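Local coordinates for lectin (Trichosanthes anguina, PDB 4HR6), which probably binds carbohydrate as a nontoxic, three-chain seed lectin homologous to type II ribosome-inactivating proteins, to whose family this chain belongs, at residues Ile81-Asp86 / Ile110-Leu115; Thr77-Val82 / Ile138-Ile143; Leu8-Asp13 / Pro87-Ile92; Phe120-Gln125 / Val144-Asn149. One frame throughout, in Å; residues are numbered along the deposited sequence.

Interaction 1: Ile81-Asp86 / Ile110-Leu115; sequences IVLGVD and IIQMVL
Met113 of helix 103-119 lays its thioether against Leu83 and Gly84, in the loop that leads into helix 85-96, within the helical body of the ribosome-inactivating-protein fold. The tight part is at Gly84. Extended as far as SD and then bent at chi3 (70°), the Met113 side chain brings CE to 3.3 Å from Gly84 O, while SD takes a weak hydrogen bond from Gly84 N at 3.6 Å. Gly84 occupies the N-cap position with a phi of 150°, a conformation open to it because it has no CB to press on the carbonyl oxygen of Leu83. Leu88, Val127 and Phe131 pack round the buried side chain of Met113.

The contact slackens toward both ends. Partly exposed Val85 turns its side chain away onto Phe131, and its N lies 4.4 Å from Met113 CE. At the other end the side chains of Leu83 and Gln112 cross at about a right angle, CD2 of Leu83 coming 4.0 Å from OE1 of Gln112, whose NE2 is hydrogen-bonded to Glu147. Between these looser ends, Leu83 CB rests 4.2 Å from Met113 SD.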
loop_
_atom_site.group_PDB
_atom_site.type_symbol
_atom_site.label_atom_id
_atom_site.label_comp_id
_atom_site.label_asym_id
_atom_site.label_seq_id
_atom_site.Cartn_x
_atom_site.Cartn_y
_atom_site.Cartn_z
ATOM N N ILE B 81 8.729 22.993 3.278
ATOM C CA ILE B 81 7.592 23.745 2.803
ATOM C C ILE B 81 6.319 23.200 3.397
ATOM O O ILE B 81 6.018 22.020 3.247
ATOM C CB ILE B 81 7.509 23.686 1.270
ATOM C CG1 ILE B 81 8.729 24.387 0.664
ATOM C CG2 ILE B 81 6.231 24.330 0.778
ATOM C CD1 ILE B 81 9.025 23.964 -0.751
ATOM N N VAL B 82 5.557 24.076 4.038
ATOM C CA VAL B 82 4.349 23.676 4.723
ATOM C C VAL B 82 3.239 23.393 3.726
ATOM O O VAL B 82 3.099 24.107 2.733
ATOM C CB VAL B 82 3.866 24.734 5.769
ATOM C CG1 VAL B 82 4.817 24.786 6.943
ATOM C CG2 VAL B 82 3.757 26.129 5.166
ATOM N N LEU B 83 2.470 22.342 4.011
ATOM C CA LEU B 83 1.280 21.960 3.269
ATOM C C LEU B 83 0.069 22.108 4.175
ATOM O O LEU B 83 0.183 22.000 5.400
ATOM C CB LEU B 83 1.373 20.505 2.824
ATOM C CG LEU B 83 2.635 20.168 2.032
ATOM C CD1 LEU B 83 2.574 18.719 1.591
ATOM C CD2 LEU B 83 2.768 21.120 0.845
ATOM N N GLY B 84 -1.091 22.323 3.564
ATOM C CA GLY B 84 -2.332 22.497 4.306
ATOM C C GLY B 84 -3.293 23.389 3.562
ATOM O O GLY B 84 -3.019 23.839 2.442
ATOM N N VAL B 85 -4.412 23.673 4.205
ATOM C CA VAL B 85 -5.496 24.414 3.595
ATOM C C VAL B 85 -5.053 25.818 3.187
ATOM O O VAL B 85 -5.307 26.249 2.063
ATOM C CB VAL B 85 -6.688 24.512 4.551
ATOM C CG1 VAL B 85 -7.803 25.341 3.927
ATOM C CG2 VAL B 85 -7.181 23.111 4.907
ATOM N N ASP B 86 -4.389 26.526 4.093
ATOM C CA ASP B 86 -4.040 27.912 3.831
ATOM C C ASP B 86 -2.839 28.034 2.910
ATOM O O ASP B 86 -2.803 28.913 2.079
ATOM C CB ASP B 86 -3.820 28.695 5.142
ATOM C CG ASP B 86 -5.090 28.805 5.977
ATOM O OD1 ASP B 86 -6.131 29.248 5.457
ATOM O OD2 ASP B 86 -5.047 28.441 7.169
ATOM N N ILE B 110 0.869 22.651 -4.626
ATOM C CA ILE B 110 -0.267 22.169 -5.381
ATOM C C ILE B 110 -0.020 20.748 -5.895
ATOM O O ILE B 110 -0.881 19.888 -5.779
ATOM C CB ILE B 110 -0.598 23.127 -6.541
ATOM C CG1 ILE B 110 -1.229 24.401 -5.996
ATOM C CG2 ILE B 110 -1.551 22.467 -7.523
ATOM C CD1 ILE B 110 -1.077 25.593 -6.902
ATOM N N ILE B 111 1.158 20.510 -6.453
ATOM C CA ILE B 111 1.480 19.211 -7.005
ATOM C C ILE B 111 1.375 18.146 -5.905
ATOM O O ILE B 111 0.744 17.113 -6.092
ATOM C CB ILE B 111 2.874 19.235 -7.698
ATOM C CG1 ILE B 111 2.774 20.042 -9.001
ATOM C CG2 ILE B 111 3.387 17.838 -7.995
ATOM C CD1 ILE B 111 4.108 20.341 -9.635
ATOM N N GLN B 112 1.954 18.420 -4.748
ATOM C CA GLN B 112 1.923 17.444 -3.666
ATOM C C GLN B 112 0.519 17.194 -3.149
ATOM O O GLN B 112 0.116 16.053 -2.981
ATOM C CB GLN B 112 2.847 17.863 -2.547
ATOM C CG GLN B 112 4.296 17.747 -2.945
ATOM C CD GLN B 112 5.210 18.042 -1.799
ATOM O OE1 GLN B 112 5.474 19.202 -1.479
ATOM N NE2 GLN B 112 5.703 16.997 -1.171
ATOM N N MET B 113 -0.237 18.263 -2.939
ATOM C CA MET B 113 -1.555 18.156 -2.335
ATOM C C MET B 113 -2.613 17.636 -3.288
ATOM O O MET B 113 -3.676 17.192 -2.832
ATOM C CB MET B 113 -1.995 19.489 -1.774
ATOM C CG MET B 113 -1.243 19.890 -0.525
ATOM S SD MET B 113 -1.793 21.456 0.184
ATOM C CE MET B 113 -3.413 20.998 0.815
ATOM N N VAL B 114 -2.337 17.649 -4.596
ATOM C CA VAL B 114 -3.307 17.148 -5.570
ATOM C C VAL B 114 -2.809 15.885 -6.284
ATOM O O VAL B 114 -3.458 14.836 -6.235
ATOM C CB VAL B 114 -3.660 18.236 -6.607
ATOM C CG1 VAL B 114 -4.602 17.675 -7.650
ATOM C CG2 VAL B 114 -4.302 19.434 -5.918
ATOM N N LEU B 115 -1.648 15.963 -6.934
ATOM C CA LEU B 115 -1.210 14.851 -7.746
ATOM C C LEU B 115 -0.604 13.755 -6.884
ATOM O O LEU B 115 -0.910 12.595 -7.070
ATOM C CB LEU B 115 -0.220 15.296 -8.826
ATOM C CG LEU B 115 -0.708 16.302 -9.863
ATOM C CD1 LEU B 115 0.394 16.580 -10.886
ATOM C CD2 LEU B 115 -1.944 15.770 -10.558
#

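Interaction 2: Thr77-Val82 / Ile138-Ile143; sequences TRQTIV and IPDLAI
Val82 and Ile138 supply the apolar contact between side chains, CG1 of Val82 lying 3.6 Å from CG1 of Ile138. The two side chains meet at a slant, on the side of the contact where Val82 is partly exposed and Ile138 exposed. Ile138 works with both its branches: CG1 stands beside its own backbone N (chi1 -62°) and faces Val82, whereas CG2 turns back against the loop and reaches within 3.1 Å of Gln79 O.

A second group sets carbon against carbonyl oxygen. The ring of Pro139 lies against the loop backbone, its CG 3.3 Å from Arg78 O and its CD 3.5 Å from Ile81 O. Gln79 returns the contact with its aliphatic part, CG resting 3.7 Å from Pro139 O.

Beyond this carbon-to-oxygen group, the extended chain brings NE2 of Gln79 across Leu141 at a slant, 3.9 Å from CD2 of Leu141.

No direct hydrogen bond joins the two segments, and the polar link is a water. It donates to Pro139 O at 2.7 Å and, weakly, to Gln79 O at 3.4 Å, tying the loop to the backbone just ahead of helix 141-159.

Charged partners outside the two segments hold Arg78. It forms salt bridges with Glu71, Glu147 and Asp148 and a cation-pi contact with Phe67, so its guanidinium group joins helix 67-74 to helix 141-159. In the ribosome-inactivating-protein fold of this chain, the arrangement docks the loop between helices 67-74 and 85-96 onto the N-terminal end of the long helix 141-159.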
loop_
_atom_site.group_PDB
_atom_site.type_symbol
_atom_site.label_atom_id
_atom_site.label_comp_id
_atom_site.label_asym_id
_atom_site.label_seq_id
_atom_site.Cartn_x
_atom_site.Cartn_y
_atom_site.Cartn_z
ATOM N N THR B 77 13.749 22.954 -0.171
ATOM C CA THR B 77 13.266 21.613 -0.478
ATOM C C THR B 77 11.881 21.344 0.091
ATOM O O THR B 77 11.366 22.087 0.923
ATOM C CB THR B 77 14.228 20.537 0.043
ATOM O OG1 THR B 77 14.172 20.506 1.471
ATOM C CG2 THR B 77 15.673 20.825 -0.425
ATOM N N ARG B 78 11.281 20.259 -0.373
ATOM C CA ARG B 78 9.957 19.843 0.076
ATOM C C ARG B 78 9.854 19.669 1.607
ATOM O O ARG B 78 8.781 19.880 2.183
ATOM C CB ARG B 78 9.573 18.529 -0.613
ATOM C CG ARG B 78 9.222 18.673 -2.086
ATOM C CD ARG B 78 9.205 17.332 -2.803
ATOM N NE ARG B 78 10.573 16.849 -3.044
ATOM C CZ ARG B 78 10.871 15.616 -3.423
ATOM N NH1 ARG B 78 9.909 14.721 -3.597
ATOM N NH2 ARG B 78 12.136 15.267 -3.627
ATOM N N GLN B 79 10.958 19.287 2.246
ATOM C CA GLN B 79 11.007 19.073 3.699
ATOM C C GLN B 79 11.064 20.364 4.513
ATOM O O GLN B 79 11.239 20.332 5.723
ATOM C CB GLN B 79 12.190 18.192 4.045
ATOM C CG GLN B 79 11.993 16.786 3.517
ATOM C CD GLN B 79 13.237 15.959 3.602
ATOM O OE1 GLN B 79 13.905 15.733 2.602
ATOM N NE2 GLN B 79 13.560 15.493 4.806
ATOM N N THR B 80 10.894 21.488 3.828
ATOM C CA THR B 80 10.893 22.804 4.410
ATOM C C THR B 80 9.563 23.524 4.157
ATOM O O THR B 80 9.286 24.557 4.744
ATOM C CB THR B 80 12.046 23.598 3.764
ATOM O OG1 THR B 80 13.278 23.175 4.365
ATOM C CG2 THR B 80 11.886 25.088 3.933
ATOM N N ILE B 81 8.729 22.993 3.278
ATOM C CA ILE B 81 7.592 23.745 2.803
ATOM C C ILE B 81 6.319 23.200 3.397
ATOM O O ILE B 81 6.018 22.020 3.247
ATOM C CB ILE B 81 7.509 23.686 1.270
ATOM C CG1 ILE B 81 8.729 24.387 0.664
ATOM C CG2 ILE B 81 6.231 24.330 0.778
ATOM C CD1 ILE B 81 9.025 23.964 -0.751
ATOM N N VAL B 82 5.557 24.076 4.038
ATOM C CA VAL B 82 4.349 23.676 4.723
ATOM C C VAL B 82 3.239 23.393 3.726
ATOM O O VAL B 82 3.099 24.107 2.733
ATOM C CB VAL B 82 3.866 24.734 5.769
ATOM C CG1 VAL B 82 4.817 24.786 6.943
ATOM C CG2 VAL B 82 3.757 26.129 5.166
ATOM N N ILE B 138 4.708 19.728 7.665
ATOM C CA ILE B 138 5.827 19.652 6.745
ATOM C C ILE B 138 6.093 18.172 6.463
ATOM O O ILE B 138 6.224 17.384 7.388
ATOM C CB ILE B 138 7.080 20.331 7.329
ATOM C CG1 ILE B 138 6.805 21.826 7.579
ATOM C CG2 ILE B 138 8.263 20.209 6.385
ATOM C CD1 ILE B 138 7.807 22.498 8.496
ATOM N N PRO B 139 6.149 17.783 5.179
ATOM C CA PRO B 139 6.410 16.384 4.866
ATOM C C PRO B 139 7.773 15.934 5.329
ATOM O O PRO B 139 8.739 16.687 5.249
ATOM C CB PRO B 139 6.357 16.327 3.336
ATOM C CG PRO B 139 6.439 17.727 2.873
ATOM C CD PRO B 139 5.899 18.590 3.974
ATOM N N ASP B 140 7.847 14.705 5.802
ATOM C CA ASP B 140 9.107 14.127 6.223
ATOM C C ASP B 140 9.489 13.050 5.195
ATOM O O ASP B 140 8.889 12.970 4.134
ATOM C CB ASP B 140 8.942 13.549 7.633
ATOM C CG ASP B 140 10.231 13.620 8.467
ATOM O OD1 ASP B 140 10.124 13.552 9.722
ATOM O OD2 ASP B 140 11.339 13.734 7.876
ATOM N N LEU B 141 10.462 12.214 5.530
ATOM C CA LEU B 141 10.960 11.193 4.622
ATOM C C LEU B 141 9.932 10.142 4.226
ATOM O O LEU B 141 10.037 9.530 3.160
ATOM C CB LEU B 141 12.184 10.514 5.241
ATOM C CG LEU B 141 13.416 11.418 5.296
ATOM C CD1 LEU B 141 14.524 10.790 6.124
ATOM C CD2 LEU B 141 13.914 11.692 3.882
ATOM N N ALA B 142 8.947 9.915 5.082
ATOM C CA ALA B 142 7.857 9.028 4.743
ATOM C C ALA B 142 7.166 9.475 3.450
ATOM O O ALA B 142 6.991 8.681 2.540
ATOM C CB ALA B 142 6.859 8.955 5.891
ATOM N N ILE B 143 6.777 10.745 3.384
ATOM C CA ILE B 143 6.117 11.283 2.211
ATOM C C ILE B 143 7.100 11.401 1.033
ATOM O O ILE B 143 6.823 10.925 -0.049
ATOM C CB ILE B 143 5.436 12.628 2.531
ATOM C CG1 ILE B 143 4.226 12.352 3.448
ATOM C CG2 ILE B 143 5.011 13.347 1.259
ATOM C CD1 ILE B 143 3.353 13.529 3.818
HETATM O O HOH W 1 10.689 17.254 7.094
#

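Interaction 3: Leu8-Asp13 / Pro87-Ile92; sequences LTSNKD and PLDFAI
Asp89 reaches Asn11 through a chi1 of -162°, which places CG opposite its own N and swings the carboxylate off the side of helix 85-96. Asn11 holds its CG beside its backbone N, bringing main-chain and side-chain donors to one oxygen. Asp89 OD1 accepts Asn11 N through its syn lone pair in a nearly straight bond of 2.8 Å (176°). Asn11 ND2 adds a weak bond of 3.1 Å to the same OD1, the amide and carboxylate planes lying 53° apart.

Ser10 packs next to it, its CB 3.4 Å from Asp89 OD1, while its OG is held by Glu14 and takes a weak bond from Lys12 N. Beside these polar bonds lies a buried apolar layer. Ile92 spreads over the end of the strand: CD1 meets Leu8 CB at 3.8 Å, and CG2 lies 3.8 Å from Ser10 N.

A type I turn, closed by Asp13 N to Ser10 O at 3.1 Å, begins the return to the next strand. Leu8 and Thr9 also pair in parallel with a strand of another chain, continuing the sheet across the interface. The contact thus bonds the turn of the beta-hairpin of strands 3-9 and 15-21 to the flank of helix 85-96.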
loop_
_atom_site.group_PDB
_atom_site.type_symbol
_atom_site.label_atom_id
_atom_site.label_comp_id
_atom_site.label_asym_id
_atom_site.label_seq_id
_atom_site.Cartn_x
_atom_site.Cartn_y
_atom_site.Cartn_z
ATOM N N LEU B 8 -8.977 24.517 -9.714
ATOM C CA LEU B 8 -8.883 24.802 -8.286
ATOM C C LEU B 8 -9.335 26.230 -8.090
ATOM O O LEU B 8 -8.977 27.095 -8.876
ATOM C CB LEU B 8 -7.449 24.662 -7.801
ATOM C CG LEU B 8 -6.763 23.334 -8.078
ATOM C CD1 LEU B 8 -5.266 23.513 -7.913
ATOM C CD2 LEU B 8 -7.283 22.261 -7.143
ATOM N N THR B 9 -10.115 26.472 -7.042
ATOM C CA THR B 9 -10.664 27.803 -6.754
ATOM C C THR B 9 -10.344 28.219 -5.310
ATOM O O THR B 9 -10.654 27.508 -4.365
ATOM C CB THR B 9 -12.177 27.800 -6.976
ATOM O OG1 THR B 9 -12.441 27.432 -8.331
ATOM C CG2 THR B 9 -12.794 29.183 -6.702
ATOM N N SER B 10 -9.724 29.376 -5.143
ATOM C CA SER B 10 -9.379 29.863 -3.816
ATOM C C SER B 10 -10.610 30.391 -3.070
ATOM O O SER B 10 -11.697 30.470 -3.628
ATOM C CB SER B 10 -8.344 30.980 -3.925
ATOM O OG SER B 10 -8.969 32.158 -4.377
ATOM N N ASN B 11 -10.408 30.742 -1.799
ATOM C CA ASN B 11 -11.396 31.490 -0.999
ATOM C C ASN B 11 -11.689 32.914 -1.487
ATOM O O ASN B 11 -12.682 33.494 -1.089
ATOM C CB ASN B 11 -10.962 31.550 0.464
ATOM C CG ASN B 11 -11.241 30.251 1.196
ATOM O OD1 ASN B 11 -12.388 29.908 1.449
ATOM N ND2 ASN B 11 -10.195 29.530 1.540
ATOM N N LYS B 12 -10.837 33.477 -2.338
ATOM C CA LYS B 12 -11.162 34.739 -3.015
ATOM C C LYS B 12 -11.955 34.524 -4.312
ATOM O O LYS B 12 -12.139 35.465 -5.074
ATOM C CB LYS B 12 -9.887 35.521 -3.331
ATOM C CG LYS B 12 -9.109 35.971 -2.102
ATOM C CD LYS B 12 -7.651 36.307 -2.421
ATOM C CE LYS B 12 -7.520 37.505 -3.349
ATOM N NZ LYS B 12 -6.123 37.688 -3.852
ATOM N N ASP B 13 -12.412 33.295 -4.558
ATOM C CA ASP B 13 -13.036 32.902 -5.835
ATOM C C ASP B 13 -12.176 33.115 -7.089
ATOM O O ASP B 13 -12.693 33.389 -8.147
ATOM C CB ASP B 13 -14.389 33.593 -6.012
ATOM C CG ASP B 13 -15.432 33.019 -5.115
ATOM O OD1 ASP B 13 -15.827 31.858 -5.369
ATOM O OD2 ASP B 13 -15.843 33.723 -4.159
ATOM N N PRO B 87 -1.836 27.157 3.053
ATOM C CA PRO B 87 -0.795 27.183 2.016
ATOM C C PRO B 87 -1.334 26.946 0.601
ATOM O O PRO B 87 -0.858 27.559 -0.347
ATOM C CB PRO B 87 0.129 26.056 2.440
ATOM C CG PRO B 87 -0.008 26.049 3.956
ATOM C CD PRO B 87 -1.466 26.284 4.176
ATOM N N LEU B 88 -2.322 26.073 0.463
ATOM C CA LEU B 88 -2.931 25.798 -0.838
ATOM C C LEU B 88 -3.665 27.019 -1.365
ATOM O O LEU B 88 -3.535 27.355 -2.524
ATOM C CB LEU B 88 -3.874 24.607 -0.742
ATOM C CG LEU B 88 -4.551 24.151 -2.049
ATOM C CD1 LEU B 88 -3.554 23.873 -3.176
ATOM C CD2 LEU B 88 -5.392 22.917 -1.769
ATOM N N ASP B 89 -4.432 27.676 -0.496
ATOM C CA ASP B 89 -5.187 28.882 -0.844
ATOM C C ASP B 89 -4.224 29.960 -1.343
ATOM O O ASP B 89 -4.448 30.575 -2.376
ATOM C CB ASP B 89 -5.971 29.375 0.376
ATOM C CG ASP B 89 -7.097 30.331 0.009
ATOM O OD1 ASP B 89 -8.046 29.911 -0.659
ATOM O OD2 ASP B 89 -7.024 31.506 0.383
ATOM N N PHE B 90 -3.135 30.146 -0.599
ATOM C CA PHE B 90 -2.086 31.072 -0.935
ATOM C C PHE B 90 -1.504 30.703 -2.328
ATOM O O PHE B 90 -1.288 31.567 -3.170
ATOM C CB PHE B 90 -1.003 30.988 0.159
ATOM C CG PHE B 90 0.144 31.961 0.008
ATOM C CD1 PHE B 90 1.433 31.554 0.235
ATOM C CD2 PHE B 90 -0.068 33.282 -0.332
ATOM C CE1 PHE B 90 2.494 32.438 0.125
ATOM C CE2 PHE B 90 0.983 34.174 -0.458
ATOM C CZ PHE B 90 2.262 33.754 -0.227
ATOM N N ALA B 91 -1.228 29.419 -2.525
ATOM C CA ALA B 91 -0.650 28.911 -3.766
ATOM C C ALA B 91 -1.548 29.181 -4.979
ATOM O O ALA B 91 -1.080 29.634 -6.010
ATOM C CB ALA B 91 -0.366 27.432 -3.640
ATOM N N ILE B 92 -2.838 28.935 -4.832
ATOM C CA ILE B 92 -3.770 29.186 -5.904
ATOM C C ILE B 92 -3.711 30.677 -6.310
ATOM O O ILE B 92 -3.536 31.017 -7.505
ATOM C CB ILE B 92 -5.197 28.746 -5.495
ATOM C CG1 ILE B 92 -5.261 27.228 -5.393
ATOM C CG2 ILE B 92 -6.228 29.209 -6.517
ATOM C CD1 ILE B 92 -6.546 26.703 -4.768
#

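Interaction 4: Phe120-Gln125 / Val144-Asn149; sequences FRFIEQ and VSLEDN
Ser145 O, next to the Leu146 that meets Phe120, is gripped twice by Asn149: ND2 of Asn149 donates to Ser145 O at 2.8 Å, and Asn149 N adds a weak bond to it at 3.2 Å. One residue on, Leu146 O lies in plain contact with the ring, 3.3 Å from Phe120 CZ. The same ring takes a CH-pi contact from Leu146 CB, which sits almost on the ring normal (7° off), 3.9 Å from the Phe120 centroid.

The two methyls of Leu146 then part. CD2 stays with the ring, 3.9 Å from Phe120 CE1, while CD1 points between Phe122 and Ile123, 3.8 Å from Phe122 CD2. With a chi1 of -178° the Phe122 ring swings away from its backbone N, toward this methyl. At the margin Ile123 CD1 crosses the aliphatic part of Glu147, 4.1 Å from its CG. The carboxylate of Glu147 continues past it to bind Gln112 and Arg78.

Helices 121-132 and 141-159 cross steeply in an antiparallel sense (135° between their directions), their local axes 10.8 Å apart. Leu173 of strand 166-174 packs on Leu146, Ala117 of helix 103-119 covers Ile123, and Tyr264 of another chain stacks on Phe122.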
loop_
_atom_site.group_PDB
_atom_site.type_symbol
_atom_site.label_atom_id
_atom_site.label_comp_id
_atom_site.label_asym_id
_atom_site.label_seq_id
_atom_site.Cartn_x
_atom_site.Cartn_y
_atom_site.Cartn_z
ATOM N N PHE B 120 -0.997 8.158 -3.750
ATOM C CA PHE B 120 -0.744 7.455 -2.497
ATOM C C PHE B 120 -1.798 7.783 -1.419
ATOM O O PHE B 120 -1.975 8.941 -1.070
ATOM C CB PHE B 120 0.619 7.831 -1.934
ATOM C CG PHE B 120 1.776 7.428 -2.799
ATOM C CD1 PHE B 120 2.251 6.127 -2.783
ATOM C CD2 PHE B 120 2.390 8.356 -3.639
ATOM C CE1 PHE B 120 3.324 5.753 -3.576
ATOM C CE2 PHE B 120 3.458 7.990 -4.438
ATOM C CZ PHE B 120 3.929 6.684 -4.403
ATOM N N ARG B 121 -2.447 6.747 -0.886
ATOM C CA ARG B 121 -3.373 6.865 0.244
ATOM C C ARG B 121 -2.720 7.502 1.470
ATOM O O ARG B 121 -3.321 8.345 2.118
ATOM C CB ARG B 121 -3.967 5.498 0.596
ATOM C CG ARG B 121 -4.919 4.943 -0.466
ATOM C CD ARG B 121 -5.976 4.011 0.159
ATOM N NE ARG B 121 -6.979 3.602 -0.819
ATOM C CZ ARG B 121 -6.866 2.567 -1.662
ATOM N NH1 ARG B 121 -5.788 1.781 -1.660
ATOM N NH2 ARG B 121 -7.853 2.304 -2.519
ATOM N N PHE B 122 -1.463 7.179 1.740
ATOM C CA PHE B 122 -0.753 7.763 2.876
ATOM C C PHE B 122 -0.652 9.290 2.787
ATOM O O PHE B 122 -0.766 10.000 3.805
ATOM C CB PHE B 122 0.641 7.152 2.998
ATOM C CG PHE B 122 1.413 7.654 4.165
ATOM C CD1 PHE B 122 1.120 7.205 5.441
ATOM C CD2 PHE B 122 2.414 8.587 4.005
ATOM C CE1 PHE B 122 1.825 7.675 6.540
ATOM C CE2 PHE B 122 3.121 9.067 5.095
ATOM C CZ PHE B 122 2.832 8.601 6.368
ATOM N N ILE B 123 -0.469 9.798 1.568
ATOM C CA ILE B 123 -0.347 11.236 1.365
ATOM C C ILE B 123 -1.727 11.872 1.385
ATOM O O ILE B 123 -1.925 12.899 1.987
ATOM C CB ILE B 123 0.424 11.586 0.061
ATOM C CG1 ILE B 123 1.857 11.089 0.170
ATOM C CG2 ILE B 123 0.433 13.095 -0.178
ATOM C CD1 ILE B 123 2.639 11.212 -1.124
ATOM N N GLU B 124 -2.675 11.259 0.728
ATOM C CA GLU B 124 -4.056 11.692 0.839
ATOM C C GLU B 124 -4.483 11.870 2.312
ATOM O O GLU B 124 -5.060 12.899 2.681
ATOM C CB GLU B 124 -4.959 10.679 0.169
ATOM C CG GLU B 124 -6.431 11.067 0.155
ATOM C CD GLU B 124 -7.332 9.897 -0.177
ATOM O OE1 GLU B 124 -8.556 10.113 -0.345
ATOM O OE2 GLU B 124 -6.815 8.769 -0.299
ATOM N N GLN B 125 -4.199 10.861 3.134
ATOM C CA GLN B 125 -4.604 10.869 4.535
ATOM C C GLN B 125 -3.857 11.932 5.324
ATOM O O GLN B 125 -4.449 12.611 6.142
ATOM C CB GLN B 125 -4.439 9.487 5.196
ATOM C CG GLN B 125 -5.069 9.389 6.595
ATOM C CD GLN B 125 -6.560 9.694 6.593
ATOM O OE1 GLN B 125 -7.324 9.044 5.907
ATOM N NE2 GLN B 125 -6.968 10.707 7.340
ATOM N N VAL B 144 8.252 12.011 1.265
ATOM C CA VAL B 144 9.221 12.262 0.208
ATOM C C VAL B 144 9.694 10.993 -0.485
ATOM O O VAL B 144 9.840 10.996 -1.709
ATOM C CB VAL B 144 10.406 13.083 0.736
ATOM C CG1 VAL B 144 11.593 13.032 -0.209
ATOM C CG2 VAL B 144 9.970 14.527 0.936
ATOM N N SER B 145 9.926 9.921 0.274
ATOM C CA SER B 145 10.396 8.651 -0.297
ATOM C C SER B 145 9.337 7.990 -1.194
ATOM O O SER B 145 9.669 7.329 -2.172
ATOM C CB SER B 145 10.877 7.681 0.800
ATOM O OG SER B 145 9.826 7.248 1.641
ATOM N N LEU B 146 8.064 8.191 -0.878
ATOM C CA LEU B 146 6.996 7.735 -1.748
ATOM C C LEU B 146 6.998 8.534 -3.055
ATOM O O LEU B 146 6.930 7.959 -4.134
ATOM C CB LEU B 146 5.643 7.885 -1.067
ATOM C CG LEU B 146 5.366 7.007 0.152
ATOM C CD1 LEU B 146 4.037 7.424 0.787
ATOM C CD2 LEU B 146 5.332 5.546 -0.238
ATOM N N GLU B 147 7.095 9.859 -2.953
ATOM C CA GLU B 147 7.085 10.716 -4.144
ATOM C C GLU B 147 8.231 10.364 -5.094
ATOM O O GLU B 147 8.025 10.177 -6.291
ATOM C CB GLU B 147 7.170 12.189 -3.746
ATOM C CG GLU B 147 5.907 12.712 -3.057
ATOM C CD GLU B 147 6.072 14.120 -2.511
ATOM O OE1 GLU B 147 7.139 14.721 -2.696
ATOM O OE2 GLU B 147 5.142 14.638 -1.876
ATOM N N ASP B 148 9.425 10.256 -4.539
ATOM C CA ASP B 148 10.616 9.995 -5.318
ATOM C C ASP B 148 10.668 8.579 -5.924
ATOM O O ASP B 148 11.365 8.366 -6.916
ATOM C CB ASP B 148 11.864 10.243 -4.467
ATOM C CG ASP B 148 12.085 11.720 -4.151
ATOM O OD1 ASP B 148 11.454 12.603 -4.766
ATOM O OD2 ASP B 148 12.909 11.993 -3.270
ATOM N N ASN B 149 9.952 7.617 -5.344
ATOM C CA ASN B 149 10.002 6.217 -5.830
ATOM C C ASN B 149 8.788 5.722 -6.584
ATOM O O ASN B 149 8.726 4.549 -6.932
ATOM C CB ASN B 149 10.259 5.276 -4.652
ATOM C CG ASN B 149 11.693 5.323 -4.187
ATOM O OD1 ASN B 149 12.582 4.887 -4.888
ATOM N ND2 ASN B 149 11.924 5.874 -3.028
#

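From the N terminus, interaction 3 opens first and closes the loop that holds most of the five-stranded sheet, joining its first hairpin to helix 85-96. Interactions 2 and 1 start in the loop ahead of that helix, inside the span closed by interaction 3, and end beyond it, so both cross it. They share Ile81 and Val82; interaction 1 closes sooner, at helix 103-119, while interaction 2 reaches on to the start of helix 141-159. Interaction 4 follows interaction 1 in series and crosses interaction 2. Polar links bind three of them: Glu147 of interaction 4 meets Arg78 of interaction 2 and Gln112 of interaction 1. Interactions 3 and 4 stay about 11 Å apart at their nearest atoms.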